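Sucrose 6(F)-phosphate phosphorylase (Thermoanaerobacterium thermosaccharolyticum DSM 571, PDB 6S9V) is a carbohydrate-active enzyme of the alpha-amylase family, built on a closed barrel of eight parallel strands. Local coordinates at residues P59-R64 and P176-D181; I69-I74 and L194-T199; M98-S103 and V216-G221. One frame throughout, in Å; residues are numbered along the deposited sequence.

Interaction 1: P59-R64 and P176-D181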
loop_
_atom_site.group_PDB
_atom_site.type_symbol
_atom_site.label_atom_id
_atom_site.label_comp_id
_atom_site.label_asym_id
_atom_site.label_seq_id
_atom_site.Cartn_x
_atom_site.Cartn_y
_atom_site.Cartn_z
ATOM N N PRO A 59 4.407 18.571 1.595
ATOM C CA PRO A 59 5.403 18.926 2.617
ATOM C C PRO A 59 5.149 18.120 3.876
ATOM O O PRO A 59 4.015 18.014 4.342
ATOM C CB PRO A 59 5.180 20.424 2.847
ATOM C CG PRO A 59 4.414 20.899 1.664
ATOM C CD PRO A 59 3.595 19.735 1.190
ATOM N N SER A 60 6.213 17.530 4.418
ATOM C CA SER A 60 6.081 16.571 5.503
ATOM C C SER A 60 7.246 16.723 6.466
ATOM O O SER A 60 8.372 17.026 6.060
ATOM C CB SER A 60 6.018 15.144 4.952
ATOM O OG SER A 60 6.053 14.164 5.970
ATOM N N SER A 61 6.977 16.479 7.746
ATOM C CA SER A 61 8.003 16.646 8.770
ATOM C C SER A 61 8.599 15.329 9.267
ATOM O O SER A 61 9.330 15.332 10.269
ATOM C CB SER A 61 7.441 17.432 9.954
ATOM O OG SER A 61 6.499 16.674 10.684
ATOM N N GLY A 62 8.326 14.216 8.597
ATOM C CA GLY A 62 8.920 12.947 8.976
ATOM C C GLY A 62 8.244 11.794 8.272
ATOM O O GLY A 62 7.252 11.962 7.559
ATOM N N ASP A 63 8.820 10.599 8.476
ATOM C CA ASP A 63 8.218 9.347 8.007
ATOM C C ASP A 63 8.055 9.344 6.486
ATOM O O ASP A 63 7.066 8.845 5.945
ATOM C CB ASP A 63 6.875 9.114 8.709
ATOM C CG ASP A 63 6.481 7.641 8.764
ATOM O OD1 ASP A 63 7.363 6.778 8.590
ATOM O OD2 ASP A 63 5.284 7.348 8.987
ATOM N N ARG A 64 9.053 9.906 5.802
ATOM C CA ARG A 64 9.111 10.042 4.350
ATOM C C ARG A 64 7.736 10.288 3.742
ATOM O O ARG A 64 7.237 9.474 2.954
ATOM C CB ARG A 64 9.783 8.820 3.714
ATOM C CG ARG A 64 10.125 9.072 2.261
ATOM C CD ARG A 64 11.135 8.087 1.657
ATOM N NE ARG A 64 11.356 8.463 0.266
ATOM C CZ ARG A 64 12.167 7.849 -0.579
ATOM N NH1 ARG A 64 12.885 6.804 -0.188
ATOM N NH2 ARG A 64 12.261 8.294 -1.825
ATOM N N PRO A 176 8.850 13.954 21.397
ATOM C CA PRO A 176 7.463 13.807 20.942
ATOM C C PRO A 176 7.388 13.433 19.470
ATOM O O PRO A 176 8.328 13.696 18.723
ATOM C CB PRO A 176 6.865 15.190 21.191
ATOM C CG PRO A 176 8.029 16.111 21.147
ATOM C CD PRO A 176 9.169 15.351 21.739
ATOM N N SER A 177 6.268 12.833 19.068
ATOM C CA SER A 177 6.091 12.415 17.689
ATOM C C SER A 177 5.814 13.608 16.785
ATOM O O SER A 177 5.268 14.629 17.211
ATOM C CB SER A 177 4.935 11.425 17.573
ATOM O OG SER A 177 4.666 11.148 16.213
ATOM N N GLU A 178 6.200 13.457 15.517
ATOM C CA GLU A 178 5.845 14.404 14.470
ATOM C C GLU A 178 4.424 14.221 13.976
ATOM O O GLU A 178 3.914 15.096 13.267
ATOM C CB GLU A 178 6.791 14.251 13.279
ATOM C CG GLU A 178 8.228 14.655 13.566
ATOM C CD GLU A 178 8.408 16.146 13.763
ATOM O OE1 GLU A 178 7.641 16.931 13.158
ATOM O OE2 GLU A 178 9.348 16.532 14.497
ATOM N N GLN A 179 3.791 13.102 14.315
ATOM C CA GLN A 179 2.508 12.703 13.750
ATOM C C GLN A 179 1.443 12.786 14.836
ATOM O O GLN A 179 1.408 11.950 15.748
ATOM C CB GLN A 179 2.603 11.295 13.162
ATOM C CG GLN A 179 3.512 11.200 11.925
ATOM C CD GLN A 179 3.991 9.778 11.655
ATOM O OE1 GLN A 179 4.648 9.165 12.494
ATOM N NE2 GLN A 179 3.684 9.261 10.471
ATOM N N ILE A 180 0.584 13.799 14.743
ATOM C CA ILE A 180 -0.470 14.030 15.725
ATOM C C ILE A 180 -1.768 13.433 15.198
ATOM O O ILE A 180 -2.202 13.763 14.087
ATOM C CB ILE A 180 -0.654 15.530 16.011
ATOM C CG1 ILE A 180 0.683 16.210 16.326
ATOM C CG2 ILE A 180 -1.652 15.712 17.157
ATOM C CD1 ILE A 180 1.479 15.545 17.428
ATOM N N ASP A 181 -2.405 12.585 15.998
ATOM C CA ASP A 181 -3.636 11.945 15.555
ATOM C C ASP A 181 -4.760 12.970 15.433
ATOM O O ASP A 181 -4.890 13.879 16.258
ATOM C CB ASP A 181 -4.059 10.832 16.518
ATOM C CG ASP A 181 -3.277 9.548 16.317
ATOM O OD1 ASP A 181 -2.058 9.624 16.078
ATOM O OD2 ASP A 181 -3.879 8.454 16.435
#
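Ser61 and Glu178 meet through one short hydrogen bond. Ser61 OG donates to Glu178 OE1 at 2.7 Å. The hydroxyl comes to the anti side of OE1 and is tilted out of the carboxylate plane. The Glu178 chain folds to make this possible: it turns at chi2 (-70°), which brings OE1 back beside Ser61. In doing so its aliphatic part passes close to the serine backbone, with Glu178 CG 3.5 Å from Ser61 O. Ser61 OG is also bonded to Ser103 OG, and Glu178 OE2 forms a salt bridge with Arg105. The serine hydroxyl and the carboxylate each have a second partner.

Both segments belong to the long connections on the barrel. Residues 59-64 lie in the loop that follows the second barrel strand, 51-54. Residues 176-181, of which 179-181 form a short strand, come from the excursion between the third strand, 92-97, and helix 187-202, where alpha-amylase relatives insert their domain B.

Asp63 and Gln179 form the second bridge. Gln179 NE2 donates to Asp63 OD2 at 2.9 Å, with a bent N-H...O angle of 141°. Here too the oxygen is met on its anti side. The two side chains cross almost at right angles, and the carboxylate and amide planes stand 77° apart. Gln179 reaches across because its chain runs extended beyond CG. Its backbone is held by an ST turn, in which Gln179 N donates to Ser177 OG at 2.9 Å. Asp63 OD2 is shared, since it also bonds O1 of a bound BTB molecule, probably from the crystallisation liquor.

Interaction 2: I69-I74 and L194-T199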
loop_
_atom_site.group_PDB
_atom_site.type_symbol
_atom_site.label_atom_id
_atom_site.label_comp_id
_atom_site.label_asym_id
_atom_site.label_seq_id
_atom_site.Cartn_x
_atom_site.Cartn_y
_atom_site.Cartn_z
ATOM N N ILE A 69 2.244 18.274 6.370
ATOM C CA ILE A 69 2.035 19.599 6.950
ATOM C C ILE A 69 0.815 20.279 6.350
ATOM O O ILE A 69 0.082 20.985 7.052
ATOM C CB ILE A 69 3.313 20.441 6.743
ATOM C CG1 ILE A 69 4.478 19.832 7.532
ATOM C CG2 ILE A 69 3.094 21.899 7.152
ATOM C CD1 ILE A 69 5.822 20.467 7.224
ATOM N N THR A 70 0.606 20.091 5.051
ATOM C CA THR A 70 -0.513 20.677 4.332
ATOM C C THR A 70 -0.699 19.870 3.059
ATOM O O THR A 70 0.257 19.280 2.545
ATOM C CB THR A 70 -0.275 22.157 3.998
ATOM O OG1 THR A 70 -1.378 22.666 3.233
ATOM C CG2 THR A 70 1.002 22.340 3.185
ATOM N N TYR A 71 -1.937 19.836 2.567
ATOM C CA TYR A 71 -2.240 19.255 1.267
ATOM C C TYR A 71 -2.465 20.308 0.187
ATOM O O TYR A 71 -2.720 19.952 -0.969
ATOM C CB TYR A 71 -3.480 18.363 1.345
ATOM C CG TYR A 71 -3.368 17.164 2.256
ATOM C CD1 TYR A 71 -3.684 17.260 3.606
ATOM C CD2 TYR A 71 -2.981 15.928 1.760
ATOM C CE1 TYR A 71 -3.617 16.161 4.433
ATOM C CE2 TYR A 71 -2.897 14.818 2.589
ATOM C CZ TYR A 71 -3.209 14.944 3.923
ATOM O OH TYR A 71 -3.138 13.834 4.735
ATOM N N SER A 72 -2.392 21.589 0.537
ATOM C CA SER A 72 -2.700 22.650 -0.414
ATOM C C SER A 72 -1.548 22.933 -1.366
ATOM O O SER A 72 -1.709 23.735 -2.292
ATOM C CB SER A 72 -3.096 23.924 0.337
ATOM O OG SER A 72 -2.032 24.374 1.159
ATOM N N GLU A 73 -0.398 22.297 -1.171
ATOM C CA GLU A 73 0.697 22.401 -2.119
ATOM C C GLU A 73 1.456 21.085 -2.141
ATOM O O GLU A 73 1.431 20.306 -1.181
ATOM C CB GLU A 73 1.664 23.549 -1.790
ATOM C CG GLU A 73 2.408 23.363 -0.497
ATOM C CD GLU A 73 3.606 24.291 -0.341
ATOM O OE1 GLU A 73 3.708 25.312 -1.066
ATOM O OE2 GLU A 73 4.446 23.993 0.532
ATOM N N ILE A 74 2.131 20.857 -3.251
ATOM C CA ILE A 74 3.101 19.777 -3.355
ATOM C C ILE A 74 4.420 20.262 -2.765
ATOM O O ILE A 74 4.774 21.442 -2.880
ATOM C CB ILE A 74 3.255 19.343 -4.827
ATOM C CG1 ILE A 74 1.926 18.780 -5.357
ATOM C CG2 ILE A 74 4.403 18.350 -4.976
ATOM C CD1 ILE A 74 1.355 17.625 -4.557
ATOM N N LEU A 194 -12.625 16.873 3.885
ATOM C CA LEU A 194 -13.397 17.253 2.705
ATOM C C LEU A 194 -12.625 18.223 1.821
ATOM O O LEU A 194 -12.697 18.145 0.588
ATOM C CB LEU A 194 -14.724 17.888 3.117
ATOM C CG LEU A 194 -15.818 17.002 3.692
ATOM C CD1 LEU A 194 -17.124 17.787 3.746
ATOM C CD2 LEU A 194 -15.985 15.757 2.859
ATOM N N GLU A 195 -11.909 19.170 2.432
ATOM C CA GLU A 195 -11.123 20.119 1.655
ATOM C C GLU A 195 -10.002 19.421 0.897
ATOM O O GLU A 195 -9.647 19.847 -0.206
ATOM C CB GLU A 195 -10.547 21.200 2.574
ATOM C CG GLU A 195 -9.684 22.231 1.856
ATOM C CD GLU A 195 -10.420 22.944 0.737
ATOM O OE1 GLU A 195 -11.655 23.115 0.844
ATOM O OE2 GLU A 195 -9.766 23.311 -0.264
ATOM N N VAL A 196 -9.450 18.342 1.453
ATOM C CA VAL A 196 -8.416 17.603 0.738
ATOM C C VAL A 196 -9.014 16.881 -0.465
ATOM O O VAL A 196 -8.445 16.913 -1.560
ATOM C CB VAL A 196 -7.690 16.626 1.680
ATOM C CG1 VAL A 196 -6.600 15.871 0.912
ATOM C CG2 VAL A 196 -7.092 17.376 2.858
ATOM N N PHE A 197 -10.173 16.231 -0.289
ATOM C CA PHE A 197 -10.866 15.625 -1.427
ATOM C C PHE A 197 -11.092 16.647 -2.538
ATOM O O PHE A 197 -10.892 16.352 -3.727
ATOM C CB PHE A 197 -12.208 15.027 -0.986
ATOM C CG PHE A 197 -12.099 13.725 -0.225
ATOM C CD1 PHE A 197 -11.135 12.781 -0.541
ATOM C CD2 PHE A 197 -12.989 13.440 0.800
ATOM C CE1 PHE A 197 -11.049 11.583 0.165
ATOM C CE2 PHE A 197 -12.910 12.250 1.506
ATOM C CZ PHE A 197 -11.946 11.319 1.185
ATOM N N LYS A 198 -11.536 17.850 -2.172
ATOM C CA LYS A 198 -11.768 18.893 -3.166
ATOM C C LYS A 198 -10.482 19.278 -3.883
ATOM O O LYS A 198 -10.465 19.433 -5.111
ATOM C CB LYS A 198 -12.384 20.109 -2.476
ATOM C CG LYS A 198 -12.735 21.249 -3.391
ATOM C CD LYS A 198 -13.653 22.234 -2.686
ATOM C CE LYS A 198 -14.153 23.306 -3.638
ATOM N NZ LYS A 198 -13.103 24.341 -3.856
ATOM N N THR A 199 -9.396 19.444 -3.131
ATOM C CA THR A 199 -8.100 19.760 -3.729
ATOM C C THR A 199 -7.643 18.646 -4.662
ATOM O O THR A 199 -7.262 18.900 -5.813
ATOM C CB THR A 199 -7.080 20.000 -2.619
ATOM O OG1 THR A 199 -7.499 21.128 -1.835
ATOM C CG2 THR A 199 -5.692 20.258 -3.200
#
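Glu195 O is gripped twice by Thr199, the residue whose methyl touches the backbone of Tyr71. Thr199 N and Thr199 OG1 each reach Glu195 O at 3.0 Å, from opposite faces of the carbonyl plane. With OG1 turned back on the helix, CG2 lies anti to the backbone N and is the branch that meets the loop. It sits 3.7 Å from Tyr71 O, a carbonyl oxygen that also accepts from Trp81 NE1.

Val196, three residues earlier on helix 187-202, packs on the ring of Tyr71. Its methyls divide the near end of the ring between them. CG2 is 3.5 Å from Tyr71 CD1, while CG1 leans to the CD2 side. CG1 makes a CH-pi contact over one face, 4.0 Å from the ring centroid and 23° off the normal. Leu97 of barrel strand 92-97 touches both side chains. Thus the loop after the second strand is packed against the helix that follows the domain B-like excursion.

No hydrogen bond joins the two segments. The tyrosine hydroxyl is bonded instead to Met98 N. The helix thus meets the ring through apolar packing, while polar partners outside the pair hold the tyrosine at both its hydroxyl and its carbonyl.

Interaction 3: M98-S103 and V216-G221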
loop_
_atom_site.group_PDB
_atom_site.type_symbol
_atom_site.label_atom_id
_atom_site.label_comp_id
_atom_site.label_asym_id
_atom_site.label_seq_id
_atom_site.Cartn_x
_atom_site.Cartn_y
_atom_site.Cartn_z
ATOM N N MET A 98 -3.936 10.961 4.721
ATOM C CA MET A 98 -3.560 10.495 6.058
ATOM C C MET A 98 -4.723 10.794 6.999
ATOM O O MET A 98 -4.730 11.759 7.771
ATOM C CB MET A 98 -2.259 11.143 6.507
ATOM C CG MET A 98 -0.998 10.361 6.066
ATOM S SD MET A 98 -0.832 9.988 4.288
ATOM C CE MET A 98 -0.479 11.619 3.615
ATOM N N VAL A 99 -5.740 9.929 6.936
ATOM C CA VAL A 99 -6.935 10.165 7.727
ATOM C C VAL A 99 -6.650 10.081 9.222
ATOM O O VAL A 99 -7.446 10.583 10.023
ATOM C CB VAL A 99 -8.077 9.183 7.374
ATOM C CG1 VAL A 99 -8.627 9.466 5.989
ATOM C CG2 VAL A 99 -7.608 7.740 7.493
ATOM N N ASN A 100 -5.542 9.453 9.627
ATOM C CA ASN A 100 -5.297 9.227 11.046
ATOM C C ASN A 100 -4.497 10.335 11.714
ATOM O O ASN A 100 -4.640 10.531 12.924
ATOM C CB ASN A 100 -4.568 7.889 11.263
ATOM C CG ASN A 100 -4.400 7.543 12.739
ATOM O OD1 ASN A 100 -5.375 7.275 13.442
ATOM N ND2 ASN A 100 -3.154 7.530 13.210
ATOM N N HIS A 101 -3.659 11.065 10.976
ATOM C CA HIS A 101 -2.732 11.981 11.635
ATOM C C HIS A 101 -2.246 13.059 10.678
ATOM O O HIS A 101 -2.317 12.919 9.453
ATOM C CB HIS A 101 -1.536 11.224 12.228
ATOM C CG HIS A 101 -0.888 10.273 11.268
ATOM N ND1 HIS A 101 -1.079 8.908 11.329
ATOM C CD2 HIS A 101 -0.051 10.490 10.224
ATOM C CE1 HIS A 101 -0.389 8.327 10.361
ATOM N NE2 HIS A 101 0.244 9.266 9.678
ATOM N N VAL A 102 -1.738 14.142 11.276
ATOM C CA VAL A 102 -1.201 15.298 10.562
ATOM C C VAL A 102 0.088 15.725 11.260
ATOM O O VAL A 102 0.314 15.432 12.435
ATOM C CB VAL A 102 -2.232 16.455 10.525
ATOM C CG1 VAL A 102 -2.421 17.049 11.920
ATOM C CG2 VAL A 102 -1.836 17.521 9.517
ATOM N N SER A 103 0.949 16.422 10.517
ATOM C CA SER A 103 2.209 16.885 11.092
ATOM C C SER A 103 1.971 17.807 12.284
ATOM O O SER A 103 1.072 18.656 12.267
ATOM C CB SER A 103 3.023 17.631 10.040
ATOM O OG SER A 103 4.205 18.168 10.613
ATOM N N VAL A 216 -8.283 4.975 13.220
ATOM C CA VAL A 216 -8.920 6.266 13.447
ATOM C C VAL A 216 -9.868 6.270 14.646
ATOM O O VAL A 216 -10.104 7.337 15.224
ATOM C CB VAL A 216 -9.685 6.770 12.202
ATOM C CG1 VAL A 216 -8.715 6.998 11.047
ATOM C CG2 VAL A 216 -10.835 5.828 11.805
ATOM N N ILE A 217 -10.404 5.123 15.061
ATOM C CA ILE A 217 -11.318 5.074 16.200
ATOM C C ILE A 217 -10.547 4.653 17.445
ATOM O O ILE A 217 -9.991 3.547 17.507
ATOM C CB ILE A 217 -12.501 4.122 15.952
ATOM C CG1 ILE A 217 -13.291 4.536 14.706
ATOM C CG2 ILE A 217 -13.418 4.077 17.185
ATOM C CD1 ILE A 217 -13.831 5.966 14.738
ATOM N N LYS A 218 -10.532 5.529 18.441
ATOM C CA LYS A 218 -9.989 5.221 19.756
ATOM C C LYS A 218 -11.153 4.995 20.709
ATOM O O LYS A 218 -12.090 5.800 20.751
ATOM C CB LYS A 218 -9.096 6.345 20.274
ATOM C CG LYS A 218 -7.716 6.418 19.617
ATOM C CD LYS A 218 -7.812 6.830 18.159
ATOM C CE LYS A 218 -6.454 7.206 17.614
ATOM N NZ LYS A 218 -6.492 7.486 16.163
ATOM N N LYS A 219 -11.106 3.894 21.450
ATOM C CA LYS A 219 -12.132 3.614 22.449
ATOM C C LYS A 219 -11.475 2.892 23.612
ATOM O O LYS A 219 -10.899 1.816 23.422
ATOM C CB LYS A 219 -13.266 2.768 21.860
ATOM C CG LYS A 219 -14.428 2.513 22.821
ATOM C CD LYS A 219 -15.432 1.522 22.238
ATOM C CE LYS A 219 -16.433 2.205 21.316
ATOM N NZ LYS A 219 -17.624 1.350 21.039
ATOM N N ILE A 220 -11.580 3.469 24.812
ATOM C CA ILE A 220 -10.981 2.847 25.984
ATOM C C ILE A 220 -11.628 1.488 26.206
ATOM O O ILE A 220 -12.851 1.330 26.090
ATOM C CB ILE A 220 -11.138 3.742 27.222
ATOM C CG1 ILE A 220 -10.380 5.059 27.036
ATOM C CG2 ILE A 220 -10.639 3.022 28.470
ATOM C CD1 ILE A 220 -8.927 4.894 26.646
ATOM N N GLY A 221 -10.806 0.497 26.534
ATOM C CA GLY A 221 -11.267 -0.862 26.697
ATOM C C GLY A 221 -11.131 -1.729 25.467
ATOM O O GLY A 221 -11.288 -2.955 25.573
#
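Val99 and Val216 make the apolar part of this contact. One methyl of each does the touching: Val99 CG2 lies 3.8 Å from Val216 CG1. The same Val216 methyl stands 3.9 Å from Val99 O. Phe234 of helix 230-244 packs on both valines and carries the apolar patch on into the barrel's outer layer.

The polar part centres on Asn100. Its OD1 faces Lys218 NZ at 2.9 Å, a bond that is weak. The CA of Val216 lies 3.7 Å from the same oxygen, Asn100 OD1. Lys218 bends at chi2 (68°) and then runs straight, which carries its ammonium back over its own loop to Asn100. That group has stronger partners: it is bonded to Tyr215 O and forms a salt bridge with Asp181. The ammonium thus has three oxygens around it, that of Asn100 bonded only weakly.

A second bond sets the rotation of the Asn100 amide. ND2 donates to His101 ND1 at 3.1 Å, with an N-H...N angle of 160°. The donor approaches the imidazole at its edge, in the ring plane, so the amide and the ring hold each other. With the nitrogen turned to His101, and weakly to Asp181, the oxygen is the atom that faces the lysine. The other ring nitrogen, His101 NE2, makes weak bonds to Phe66 O and to a bound BTB molecule.

The adjoining Asn100 and His101 match the Asn-His pair that closes the conserved region at the C-terminal end of the third barrel strand in alpha-amylase enzymes. Here that pair is tied to the loop following the fourth strand, 207-210.

The chain leaves barrel strand 51-54 and enters a long loop carrying residues 59-64 and then 69-74. Next come strand 92-97 and residues 98-103. The return partners follow in the same order: 176-181, 194-199 and 216-221. Interactions 1, 2 and 3 therefore close loops of 111, 119 and 112 intervening residues, and every pair of them crosses; none nests. Interactions 1 and 3 meet at the two-stranded sheet of 101-103 and 179-181. Interaction 2 is made on helix 187-202, and Pro59 and Ile69 join it to interaction 1 by their backbones. Together they tie the loops after the second, third and fourth barrel strands to one another and to that helix.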